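Local coordinates for nucleoporin NUP82 (Chaetomium thermophilum, PDB 5CWW), which probably serves as a structural component of the nuclear pore complex and a docking partner for transport factors, represented here by its N-terminal beta-propeller part, at residues F250-P260 against T271-Y282; D385-G396 against L425-Q436. All coordinates share one frame; numbering follows the deposited sequence.

From the N terminus, the chain passes through three four-stranded antiparallel sheets before contact 1 pairs strand 254-258 with strand 272-276, closing a loop of thirteen residues. After strand 281-284 it runs out into helices 298-315 and 321-338, then returns to contact 2, where strand 389-395 pairs with strand 427-432 across a longer loop, much of it not modelled. The contacts follow in series, neither nested nor crossed. Each has a short helix ahead of its first strand, a classic bulge near that strand's start and a type I turn after the second. They belong to adjoining propeller blades and pack together where Leu389 meets Met276 and Ala255.

Contact 1: residues F250-P260 against T271-Y282; sequences FDMEVAAACFP and TLWLAMTSGDVY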
loop_
_atom_site.group_PDB
_atom_site.type_symbol
_atom_site.label_atom_id
_atom_site.label_comp_id
_atom_site.label_asym_id
_atom_site.label_seq_id
_atom_site.Cartn_x
_atom_site.Cartn_y
_atom_site.Cartn_z
ATOM N N PHE B 250 3.133 -9.305 -11.983
ATOM C CA PHE B 250 2.179 -8.267 -12.374
ATOM C C PHE B 250 0.922 -8.290 -11.510
ATOM O O PHE B 250 0.335 -7.247 -11.241
ATOM C CB PHE B 250 1.792 -8.412 -13.852
ATOM C CG PHE B 250 1.061 -9.687 -14.176
ATOM C CD1 PHE B 250 -0.296 -9.808 -13.931
ATOM C CD2 PHE B 250 1.728 -10.757 -14.753
ATOM C CE1 PHE B 250 -0.971 -10.976 -14.232
ATOM C CE2 PHE B 250 1.058 -11.927 -15.059
ATOM C CZ PHE B 250 -0.293 -12.036 -14.799
ATOM N N ASP B 251 0.515 -9.474 -11.065
ATOM C CA ASP B 251 -0.750 -9.608 -10.351
ATOM C C ASP B 251 -0.638 -9.126 -8.908
ATOM O O ASP B 251 -1.644 -8.768 -8.293
ATOM C CB ASP B 251 -1.236 -11.061 -10.378
ATOM C CG ASP B 251 -2.738 -11.177 -10.617
ATOM O OD1 ASP B 251 -3.439 -10.143 -10.639
ATOM O OD2 ASP B 251 -3.223 -12.317 -10.773
ATOM N N MET B 252 0.582 -9.115 -8.375
ATOM C CA MET B 252 0.827 -8.557 -7.048
ATOM C C MET B 252 1.874 -7.449 -7.113
ATOM O O MET B 252 2.629 -7.235 -6.164
ATOM C CB MET B 252 1.263 -9.653 -6.072
ATOM C CG MET B 252 0.152 -10.646 -5.743
ATOM S SD MET B 252 0.542 -11.760 -4.377
ATOM C CE MET B 252 0.413 -10.635 -2.984
ATOM N N GLU B 253 1.924 -6.753 -8.245
ATOM C CA GLU B 253 2.716 -5.535 -8.347
ATOM C C GLU B 253 1.986 -4.433 -7.589
ATOM O O GLU B 253 0.882 -4.046 -7.966
ATOM C CB GLU B 253 2.935 -5.135 -9.807
ATOM C CG GLU B 253 3.837 -3.922 -9.985
ATOM C CD GLU B 253 3.902 -3.447 -11.422
ATOM O OE1 GLU B 253 5.001 -3.482 -12.011
ATOM O OE2 GLU B 253 2.856 -3.032 -11.962
ATOM N N VAL B 254 2.600 -3.925 -6.525
ATOM C CA VAL B 254 1.945 -2.938 -5.673
ATOM C C VAL B 254 1.949 -1.559 -6.315
ATOM O O VAL B 254 2.978 -1.098 -6.811
ATOM C CB VAL B 254 2.622 -2.846 -4.290
ATOM C CG1 VAL B 254 1.894 -1.840 -3.396
ATOM C CG2 VAL B 254 2.659 -4.215 -3.624
ATOM N N ALA B 255 0.784 -0.914 -6.304
ATOM C CA ALA B 255 0.648 0.461 -6.775
ATOM C C ALA B 255 0.801 1.431 -5.610
ATOM O O ALA B 255 1.475 2.451 -5.729
ATOM C CB ALA B 255 -0.693 0.662 -7.455
ATOM N N ALA B 256 0.171 1.111 -4.484
ATOM C CA ALA B 256 0.260 1.951 -3.297
ATOM C C ALA B 256 -0.289 1.235 -2.072
ATOM O O ALA B 256 -1.039 0.267 -2.185
ATOM C CB ALA B 256 -0.484 3.263 -3.512
ATOM N N ALA B 257 0.087 1.735 -0.901
ATOM C CA ALA B 257 -0.393 1.199 0.362
ATOM C C ALA B 257 -0.636 2.342 1.335
ATOM O O ALA B 257 0.002 3.393 1.243
ATOM C CB ALA B 257 0.598 0.215 0.940
ATOM N N CYS B 258 -1.566 2.140 2.261
ATOM C CA CYS B 258 -1.850 3.154 3.261
ATOM C C CYS B 258 -2.423 2.540 4.528
ATOM O O CYS B 258 -2.960 1.430 4.509
ATOM C CB CYS B 258 -2.825 4.190 2.699
ATOM S SG CYS B 258 -4.471 3.535 2.368
ATOM N N PHE B 259 -2.266 3.263 5.632
ATOM C CA PHE B 259 -3.024 3.002 6.844
ATOM C C PHE B 259 -4.245 3.905 6.823
ATOM O O PHE B 259 -4.226 4.956 6.177
ATOM C CB PHE B 259 -2.193 3.268 8.100
ATOM C CG PHE B 259 -1.179 2.204 8.394
ATOM C CD1 PHE B 259 -1.572 0.977 8.903
ATOM C CD2 PHE B 259 0.167 2.433 8.177
ATOM C CE1 PHE B 259 -0.640 -0.008 9.178
ATOM C CE2 PHE B 259 1.106 1.452 8.453
ATOM C CZ PHE B 259 0.698 0.229 8.953
ATOM N N PRO B 260 -5.317 3.506 7.521
ATOM C CA PRO B 260 -6.430 4.444 7.625
ATOM C C PRO B 260 -6.004 5.745 8.277
ATOM O O PRO B 260 -5.057 5.765 9.070
ATOM C CB PRO B 260 -7.439 3.693 8.497
ATOM C CG PRO B 260 -7.179 2.270 8.191
ATOM C CD PRO B 260 -5.681 2.173 8.026
ATOM N N THR B 271 -4.572 -1.772 10.500
ATOM C CA THR B 271 -4.871 -2.393 9.218
ATOM C C THR B 271 -4.113 -1.703 8.098
ATOM O O THR B 271 -4.327 -0.522 7.831
ATOM C CB THR B 271 -6.378 -2.358 8.911
ATOM O OG1 THR B 271 -7.101 -2.937 10.005
ATOM C CG2 THR B 271 -6.685 -3.135 7.633
ATOM N N LEU B 272 -3.222 -2.445 7.448
ATOM C CA LEU B 272 -2.537 -1.945 6.264
ATOM C C LEU B 272 -3.323 -2.349 5.026
ATOM O O LEU B 272 -3.619 -3.528 4.822
ATOM C CB LEU B 272 -1.106 -2.482 6.183
ATOM C CG LEU B 272 -0.290 -1.995 4.981
ATOM C CD1 LEU B 272 -0.051 -0.490 5.062
ATOM C CD2 LEU B 272 1.036 -2.749 4.886
ATOM N N TRP B 273 -3.671 -1.358 4.216
ATOM C CA TRP B 273 -4.400 -1.579 2.976
ATOM C C TRP B 273 -3.454 -1.452 1.792
ATOM O O TRP B 273 -2.584 -0.582 1.788
ATOM C CB TRP B 273 -5.547 -0.575 2.844
ATOM C CG TRP B 273 -6.713 -0.854 3.739
ATOM C CD1 TRP B 273 -6.891 -0.410 5.019
ATOM C CD2 TRP B 273 -7.874 -1.627 3.419
ATOM N NE1 TRP B 273 -8.092 -0.860 5.514
ATOM C CE2 TRP B 273 -8.714 -1.611 4.550
ATOM C CE3 TRP B 273 -8.285 -2.331 2.284
ATOM C CZ2 TRP B 273 -9.937 -2.275 4.582
ATOM C CZ3 TRP B 273 -9.502 -2.989 2.316
ATOM C CH2 TRP B 273 -10.312 -2.955 3.456
ATOM N N LEU B 274 -3.637 -2.303 0.785
ATOM C CA LEU B 274 -2.791 -2.267 -0.405
ATOM C C LEU B 274 -3.597 -2.341 -1.691
ATOM O O LEU B 274 -4.607 -3.046 -1.767
ATOM C CB LEU B 274 -1.790 -3.419 -0.386
ATOM C CG LEU B 274 -0.839 -3.489 0.808
ATOM C CD1 LEU B 274 -1.377 -4.443 1.871
ATOM C CD2 LEU B 274 0.546 -3.903 0.351
ATOM N N ALA B 275 -3.117 -1.626 -2.703
ATOM C CA ALA B 275 -3.712 -1.656 -4.029
ATOM C C ALA B 275 -2.666 -2.058 -5.061
ATOM O O ALA B 275 -1.599 -1.450 -5.149
ATOM C CB ALA B 275 -4.313 -0.303 -4.376
ATOM N N MET B 276 -2.990 -3.092 -5.831
ATOM C CA MET B 276 -2.120 -3.594 -6.884
ATOM C C MET B 276 -2.467 -2.931 -8.209
ATOM O O MET B 276 -3.617 -2.559 -8.436
ATOM C CB MET B 276 -2.261 -5.112 -7.012
ATOM C CG MET B 276 -2.136 -5.864 -5.695
ATOM S SD MET B 276 -0.489 -5.738 -4.965
ATOM C CE MET B 276 -0.715 -6.701 -3.475
ATOM N N THR B 277 -1.478 -2.791 -9.087
ATOM C CA THR B 277 -1.717 -2.220 -10.407
ATOM C C THR B 277 -2.619 -3.137 -11.230
ATOM O O THR B 277 -3.211 -2.711 -12.217
ATOM C CB THR B 277 -0.403 -1.978 -11.177
ATOM O OG1 THR B 277 0.324 -3.207 -11.294
ATOM C CG2 THR B 277 0.458 -0.948 -10.463
ATOM N N SER B 278 -2.727 -4.394 -10.818
ATOM C CA SER B 278 -3.599 -5.341 -11.501
ATOM C C SER B 278 -5.072 -5.022 -11.248
ATOM O O SER B 278 -5.943 -5.496 -11.973
ATOM C CB SER B 278 -3.296 -6.769 -11.047
ATOM O OG SER B 278 -3.617 -6.940 -9.678
ATOM N N GLY B 279 -5.338 -4.230 -10.212
ATOM C CA GLY B 279 -6.695 -3.837 -9.863
ATOM C C GLY B 279 -7.192 -4.432 -8.557
ATOM O O GLY B 279 -8.279 -4.095 -8.092
ATOM N N ASP B 280 -6.395 -5.310 -7.958
ATOM C CA ASP B 280 -6.795 -5.990 -6.732
ATOM C C ASP B 280 -6.459 -5.176 -5.490
ATOM O O ASP B 280 -5.540 -4.353 -5.493
ATOM C CB ASP B 280 -6.132 -7.366 -6.646
ATOM C CG ASP B 280 -6.605 -8.312 -7.733
ATOM O OD1 ASP B 280 -7.730 -8.124 -8.241
ATOM O OD2 ASP B 280 -5.854 -9.249 -8.077
ATOM N N VAL B 281 -7.216 -5.429 -4.426
ATOM C CA VAL B 281 -7.043 -4.745 -3.154
ATOM C C VAL B 281 -6.854 -5.789 -2.064
ATOM O O VAL B 281 -7.528 -6.818 -2.061
ATOM C CB VAL B 281 -8.259 -3.842 -2.822
ATOM C CG1 VAL B 281 -8.150 -3.261 -1.420
ATOM C CG2 VAL B 281 -8.394 -2.729 -3.852
ATOM N N TYR B 282 -5.939 -5.512 -1.141
ATOM C CA TYR B 282 -5.641 -6.420 -0.043
ATOM C C TYR B 282 -5.606 -5.671 1.283
ATOM O O TYR B 282 -5.418 -4.456 1.314
ATOM C CB TYR B 282 -4.296 -7.115 -0.267
ATOM C CG TYR B 282 -4.272 -8.089 -1.420
ATOM C CD1 TYR B 282 -3.976 -7.663 -2.706
ATOM C CD2 TYR B 282 -4.526 -9.437 -1.218
ATOM C CE1 TYR B 282 -3.943 -8.553 -3.762
ATOM C CE2 TYR B 282 -4.498 -10.334 -2.266
ATOM C CZ TYR B 282 -4.204 -9.888 -3.535
ATOM O OH TYR B 282 -4.171 -10.779 -4.582
HETATM O O HOH W 1 0.143 -5.236 -12.842
HETATM O O HOH W 2 -3.647 -9.750 -6.830
HETATM O O HOH W 3 -6.091 -10.576 -10.520
#
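Met276 reaches back across the contact to Met252, Glu253 and Val254. Met276 CB lies 3.5 Å from Glu253 O, and CG passes near Asp251 O. A bend at chi2 (-66°) brings Met276 SD 3.6 Å from Met252 C and sets Met276 CE near both Met252 CE (4.1 Å) and Val254 CG2. Next along the chain, Thr277 binds Glu253 twice: its N donates to Glu253 O, and Thr277 OG1 to the anti lone pair of Glu253 OE2 at 2.6 Å, reached by an extended glutamate chain. With an alanine in place of Glu253, Thr277 OG1 would probably lose its carboxylate acceptor, and the Met276-Gly279 turn one tie to the loop. Water 1 joins Thr277 OG1 to Phe250 O. In the strands, Ala255 N and Ala256 N share Ala275 O, a classic beta bulge, before the antiparallel ladder continues to Cys258 and Trp273. At its far end Leu272 CD1 sits over one face of Phe259, 4.0 Å from the ring centroid. Strand 189-194 packs on the face of Ala257 and Leu274, strand 389-395 on that of Ala256 and Ala275, so this blade lies between its propeller neighbours.

Contact 2: residues D385-G396 against L425-Q436; sequences DEVELKDIYVIG and LNIICLLSTSGQ
Leu430 and Ile428 pack beside Ile392 and Val394 in the tight, apolar part of this antiparallel pair. Leu430 CD2 lies 3.9 Å from Ile392 CG1, the two side chains running side by side, and Ile428 CG1 stands 4.1 Å from Val394 CG2. Ile392 has CG1 anti to its backbone N (chi1 -179°), which carries CD1 on to Ile428 CG2. Leu389 CD2 closes the row against Leu430 CB at 3.7 Å. The reverse face carries Asp391 with Leu431, Tyr393 with Cys429 and Ile395 with Ile427; Cys429 SG comes to the edge of the Tyr393 ring. Lys390 N and Asp391 N both donate to Leu431 O, forming a classic beta bulge.

The end at the turn is polar and closely bonded, and it is the solvent side, where Asp385 and Glu388 are partly exposed. Thr433 OG1 is held by two side chains of the other segment: it donates to Glu388 OE1 at 2.7 Å, from above the carboxylate plane, and accepts from Lys390 NZ, also at 2.7 Å. The lysine, bent at chi2 and chi4, also bonds Gly488 O and lies against Trp489 as a cation-pi pair. Ser432 OG donates to Glu386 O at 2.6 Å, while Ser434 N bonds Asp385 O, tying the Ser432-Gly435 turn to the last turn of helix 384-387. Here water 4 meets Ser434 OG; Glu386 OE1 accepts from Gln383 N, and Glu386 OE2 forms a salt bridge to a basic side chain of another protein's chain.

Strand 389-395 is an outermost strand of its sheet within this chain, and strand 427-432 lies between it and strand 437-441. The Ile392 face rests on strand 272-276, where Ile428 touches Trp273; the Leu431 face packs on strand 491-494 through Phe492, placing this blade between two others of the propeller.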
loop_
_atom_site.group_PDB
_atom_site.type_symbol
_atom_site.label_atom_id
_atom_site.label_comp_id
_atom_site.label_asym_id
_atom_site.label_seq_id
_atom_site.Cartn_x
_atom_site.Cartn_y
_atom_site.Cartn_z
ATOM N N ASP B 385 -7.704 0.833 -18.258
ATOM C CA ASP B 385 -7.231 1.963 -17.462
ATOM C C ASP B 385 -8.189 2.293 -16.314
ATOM O O ASP B 385 -7.910 3.179 -15.507
ATOM C CB ASP B 385 -7.020 3.200 -18.346
ATOM C CG ASP B 385 -8.257 3.578 -19.145
ATOM O OD1 ASP B 385 -9.372 3.147 -18.781
ATOM O OD2 ASP B 385 -8.111 4.320 -20.139
ATOM N N GLU B 386 -9.310 1.578 -16.250
ATOM C CA GLU B 386 -10.265 1.732 -15.156
ATOM C C GLU B 386 -10.036 0.660 -14.092
ATOM O O GLU B 386 -10.198 0.913 -12.899
ATOM C CB GLU B 386 -11.704 1.660 -15.680
ATOM C CG GLU B 386 -12.119 2.871 -16.507
ATOM C CD GLU B 386 -13.473 2.702 -17.174
ATOM O OE1 GLU B 386 -13.893 1.549 -17.401
ATOM O OE2 GLU B 386 -14.117 3.729 -17.475
ATOM N N VAL B 387 -9.653 -0.535 -14.530
ATOM C CA VAL B 387 -9.373 -1.628 -13.607
ATOM C C VAL B 387 -8.032 -1.383 -12.923
ATOM O O VAL B 387 -7.891 -1.583 -11.717
ATOM C CB VAL B 387 -9.349 -2.996 -14.333
ATOM C CG1 VAL B 387 -8.920 -4.115 -13.387
ATOM C CG2 VAL B 387 -10.715 -3.303 -14.923
ATOM N N GLU B 388 -7.056 -0.946 -13.714
ATOM C CA GLU B 388 -5.704 -0.686 -13.233
ATOM C C GLU B 388 -5.677 0.422 -12.181
ATOM O O GLU B 388 -6.114 1.544 -12.444
ATOM C CB GLU B 388 -4.801 -0.312 -14.411
ATOM C CG GLU B 388 -3.365 0.025 -14.036
ATOM C CD GLU B 388 -2.497 0.286 -15.251
ATOM O OE1 GLU B 388 -2.864 1.157 -16.070
ATOM O OE2 GLU B 388 -1.453 -0.387 -15.391
ATOM N N LEU B 389 -5.162 0.104 -10.995
ATOM C CA LEU B 389 -5.150 1.049 -9.878
ATOM C C LEU B 389 -3.809 1.759 -9.754
ATOM O O LEU B 389 -2.761 1.198 -10.086
ATOM C CB LEU B 389 -5.478 0.340 -8.562
ATOM C CG LEU B 389 -6.914 -0.167 -8.395
ATOM C CD1 LEU B 389 -7.050 -0.910 -7.080
ATOM C CD2 LEU B 389 -7.913 0.979 -8.459
ATOM N N LYS B 390 -3.855 2.996 -9.269
ATOM C CA LYS B 390 -2.651 3.801 -9.098
ATOM C C LYS B 390 -2.536 4.385 -7.694
ATOM O O LYS B 390 -1.449 4.772 -7.270
ATOM C CB LYS B 390 -2.622 4.921 -10.141
ATOM C CG LYS B 390 -2.308 4.428 -11.550
ATOM C CD LYS B 390 -0.852 3.973 -11.674
ATOM C CE LYS B 390 -0.623 3.073 -12.878
ATOM N NZ LYS B 390 -0.908 3.772 -14.158
ATOM N N ASP B 391 -3.648 4.448 -6.970
ATOM C CA ASP B 391 -3.598 4.902 -5.585
ATOM C C ASP B 391 -4.752 4.343 -4.769
ATOM O O ASP B 391 -5.764 3.903 -5.312
ATOM C CB ASP B 391 -3.620 6.429 -5.515
ATOM C CG ASP B 391 -2.914 6.968 -4.279
ATOM O OD1 ASP B 391 -2.609 6.177 -3.363
ATOM O OD2 ASP B 391 -2.673 8.192 -4.217
ATOM N N ILE B 392 -4.576 4.359 -3.453
ATOM C CA ILE B 392 -5.603 3.916 -2.527
ATOM C C ILE B 392 -5.628 4.865 -1.337
ATOM O O ILE B 392 -4.581 5.312 -0.867
ATOM C CB ILE B 392 -5.366 2.464 -2.055
ATOM C CG1 ILE B 392 -6.485 2.021 -1.107
ATOM C CG2 ILE B 392 -3.988 2.325 -1.397
ATOM C CD1 ILE B 392 -6.492 0.536 -0.809
ATOM N N TYR B 393 -6.830 5.182 -0.868
ATOM C CA TYR B 393 -7.010 6.094 0.254
ATOM C C TYR B 393 -8.161 5.609 1.119
ATOM O O TYR B 393 -9.292 5.490 0.649
ATOM C CB TYR B 393 -7.272 7.515 -0.241
ATOM C CG TYR B 393 -7.635 8.489 0.855
ATOM C CD1 TYR B 393 -6.679 8.938 1.755
ATOM C CD2 TYR B 393 -8.932 8.966 0.982
ATOM C CE1 TYR B 393 -7.008 9.831 2.758
ATOM C CE2 TYR B 393 -9.269 9.860 1.980
ATOM C CZ TYR B 393 -8.304 10.289 2.865
ATOM O OH TYR B 393 -8.639 11.177 3.857
ATOM N N VAL B 394 -7.860 5.312 2.378
ATOM C CA VAL B 394 -8.830 4.696 3.271
ATOM C C VAL B 394 -9.172 5.602 4.443
ATOM O O VAL B 394 -8.297 6.045 5.181
ATOM C CB VAL B 394 -8.313 3.355 3.814
ATOM C CG1 VAL B 394 -9.371 2.686 4.693
ATOM C CG2 VAL B 394 -7.931 2.439 2.661
ATOM N N ILE B 395 -10.463 5.870 4.601
ATOM C CA ILE B 395 -10.965 6.605 5.748
ATOM C C ILE B 395 -11.469 5.591 6.764
ATOM O O ILE B 395 -12.488 4.933 6.545
ATOM C CB ILE B 395 -12.087 7.576 5.354
ATOM C CG1 ILE B 395 -11.622 8.481 4.211
ATOM C CG2 ILE B 395 -12.506 8.416 6.554
ATOM C CD1 ILE B 395 -12.735 9.221 3.521
ATOM N N GLY B 396 -10.745 5.456 7.868
ATOM C CA GLY B 396 -11.074 4.456 8.863
ATOM C C GLY B 396 -12.390 4.742 9.558
ATOM O O GLY B 396 -12.788 5.898 9.706
ATOM N N LEU B 425 -17.938 3.072 9.574
ATOM C CA LEU B 425 -17.504 2.100 8.578
ATOM C C LEU B 425 -16.246 2.598 7.890
ATOM O O LEU B 425 -16.088 3.798 7.663
ATOM C CB LEU B 425 -18.589 1.864 7.525
ATOM C CG LEU B 425 -19.954 1.325 7.954
ATOM C CD1 LEU B 425 -20.908 1.429 6.781
ATOM C CD2 LEU B 425 -19.858 -0.113 8.436
ATOM N N ASN B 426 -15.350 1.679 7.556
ATOM C CA ASN B 426 -14.211 2.021 6.721
ATOM C C ASN B 426 -14.688 2.384 5.322
ATOM O O ASN B 426 -15.583 1.734 4.775
ATOM C CB ASN B 426 -13.203 0.871 6.652
ATOM C CG ASN B 426 -12.708 0.445 8.017
ATOM O OD1 ASN B 426 -12.112 1.236 8.750
ATOM N ND2 ASN B 426 -12.932 -0.818 8.360
ATOM N N ILE B 427 -14.109 3.438 4.761
ATOM C CA ILE B 427 -14.368 3.814 3.380
ATOM C C ILE B 427 -13.079 3.649 2.591
ATOM O O ILE B 427 -12.073 4.299 2.879
ATOM C CB ILE B 427 -14.883 5.261 3.256
ATOM C CG1 ILE B 427 -16.103 5.467 4.161
ATOM C CG2 ILE B 427 -15.239 5.569 1.804
ATOM C CD1 ILE B 427 -16.619 6.895 4.206
ATOM N N ILE B 428 -13.113 2.754 1.611
ATOM C CA ILE B 428 -11.950 2.469 0.787
ATOM C C ILE B 428 -12.114 3.164 -0.558
ATOM O O ILE B 428 -13.022 2.848 -1.331
ATOM C CB ILE B 428 -11.750 0.950 0.593
ATOM C CG1 ILE B 428 -11.375 0.286 1.924
ATOM C CG2 ILE B 428 -10.631 0.666 -0.408
ATOM C CD1 ILE B 428 -12.527 0.051 2.880
ATOM N N CYS B 429 -11.238 4.129 -0.815
ATOM C CA CYS B 429 -11.271 4.903 -2.049
ATOM C C CYS B 429 -10.154 4.432 -2.977
ATOM O O CYS B 429 -9.003 4.294 -2.553
ATOM C CB CYS B 429 -11.135 6.396 -1.749
ATOM S SG CYS B 429 -12.327 7.007 -0.523
ATOM N N LEU B 430 -10.504 4.180 -4.236
ATOM C CA LEU B 430 -9.575 3.604 -5.206
ATOM C C LEU B 430 -9.445 4.504 -6.429
ATOM O O LEU B 430 -10.445 4.907 -7.018
ATOM C CB LEU B 430 -10.040 2.210 -5.631
ATOM C CG LEU B 430 -10.368 1.227 -4.503
ATOM C CD1 LEU B 430 -10.980 -0.048 -5.067
ATOM C CD2 LEU B 430 -9.127 0.908 -3.684
ATOM N N LEU B 431 -8.205 4.794 -6.809
ATOM C CA LEU B 431 -7.912 5.682 -7.930
ATOM C C LEU B 431 -7.276 4.910 -9.084
ATOM O O LEU B 431 -6.213 4.303 -8.931
ATOM C CB LEU B 431 -6.991 6.811 -7.464
ATOM C CG LEU B 431 -6.657 7.968 -8.405
ATOM C CD1 LEU B 431 -7.906 8.576 -9.025
ATOM C CD2 LEU B 431 -5.893 9.024 -7.616
ATOM N N SER B 432 -7.943 4.929 -10.235
ATOM C CA SER B 432 -7.473 4.220 -11.421
ATOM C C SER B 432 -6.560 5.097 -12.271
ATOM O O SER B 432 -6.548 6.318 -12.120
ATOM C CB SER B 432 -8.658 3.746 -12.266
ATOM O OG SER B 432 -9.590 3.020 -11.483
ATOM N N THR B 433 -5.809 4.465 -13.169
ATOM C CA THR B 433 -4.954 5.180 -14.114
ATOM C C THR B 433 -5.740 6.246 -14.867
ATOM O O THR B 433 -5.239 7.343 -15.116
ATOM C CB THR B 433 -4.320 4.213 -15.139
ATOM O OG1 THR B 433 -3.571 3.203 -14.450
ATOM C CG2 THR B 433 -3.398 4.958 -16.103
ATOM N N SER B 434 -6.978 5.917 -15.218
ATOM C CA SER B 434 -7.824 6.813 -15.996
ATOM C C SER B 434 -8.267 8.026 -15.188
ATOM O O SER B 434 -8.815 8.978 -15.741
ATOM C CB SER B 434 -9.057 6.069 -16.508
ATOM O OG SER B 434 -9.918 5.731 -15.436
ATOM N N GLY B 435 -8.035 7.985 -13.880
ATOM C CA GLY B 435 -8.503 9.030 -12.989
ATOM C C GLY B 435 -9.859 8.692 -12.401
ATOM O O GLY B 435 -10.432 9.479 -11.650
ATOM N N GLN B 436 -10.379 7.521 -12.754
ATOM C CA GLN B 436 -11.622 7.029 -12.174
ATOM C C GLN B 436 -11.457 6.842 -10.672
ATOM O O GLN B 436 -10.448 6.306 -10.213
ATOM C CB GLN B 436 -12.041 5.706 -12.825
ATOM C CG GLN B 436 -13.302 5.074 -12.230
ATOM C CD GLN B 436 -13.412 3.590 -12.533
ATOM O OE1 GLN B 436 -12.842 2.752 -11.825
ATOM N NE2 GLN B 436 -14.151 3.257 -13.582
HETATM O O HOH W 4 -12.457 6.463 -16.660
HETATM O O HOH W 5 -15.083 6.232 8.062
#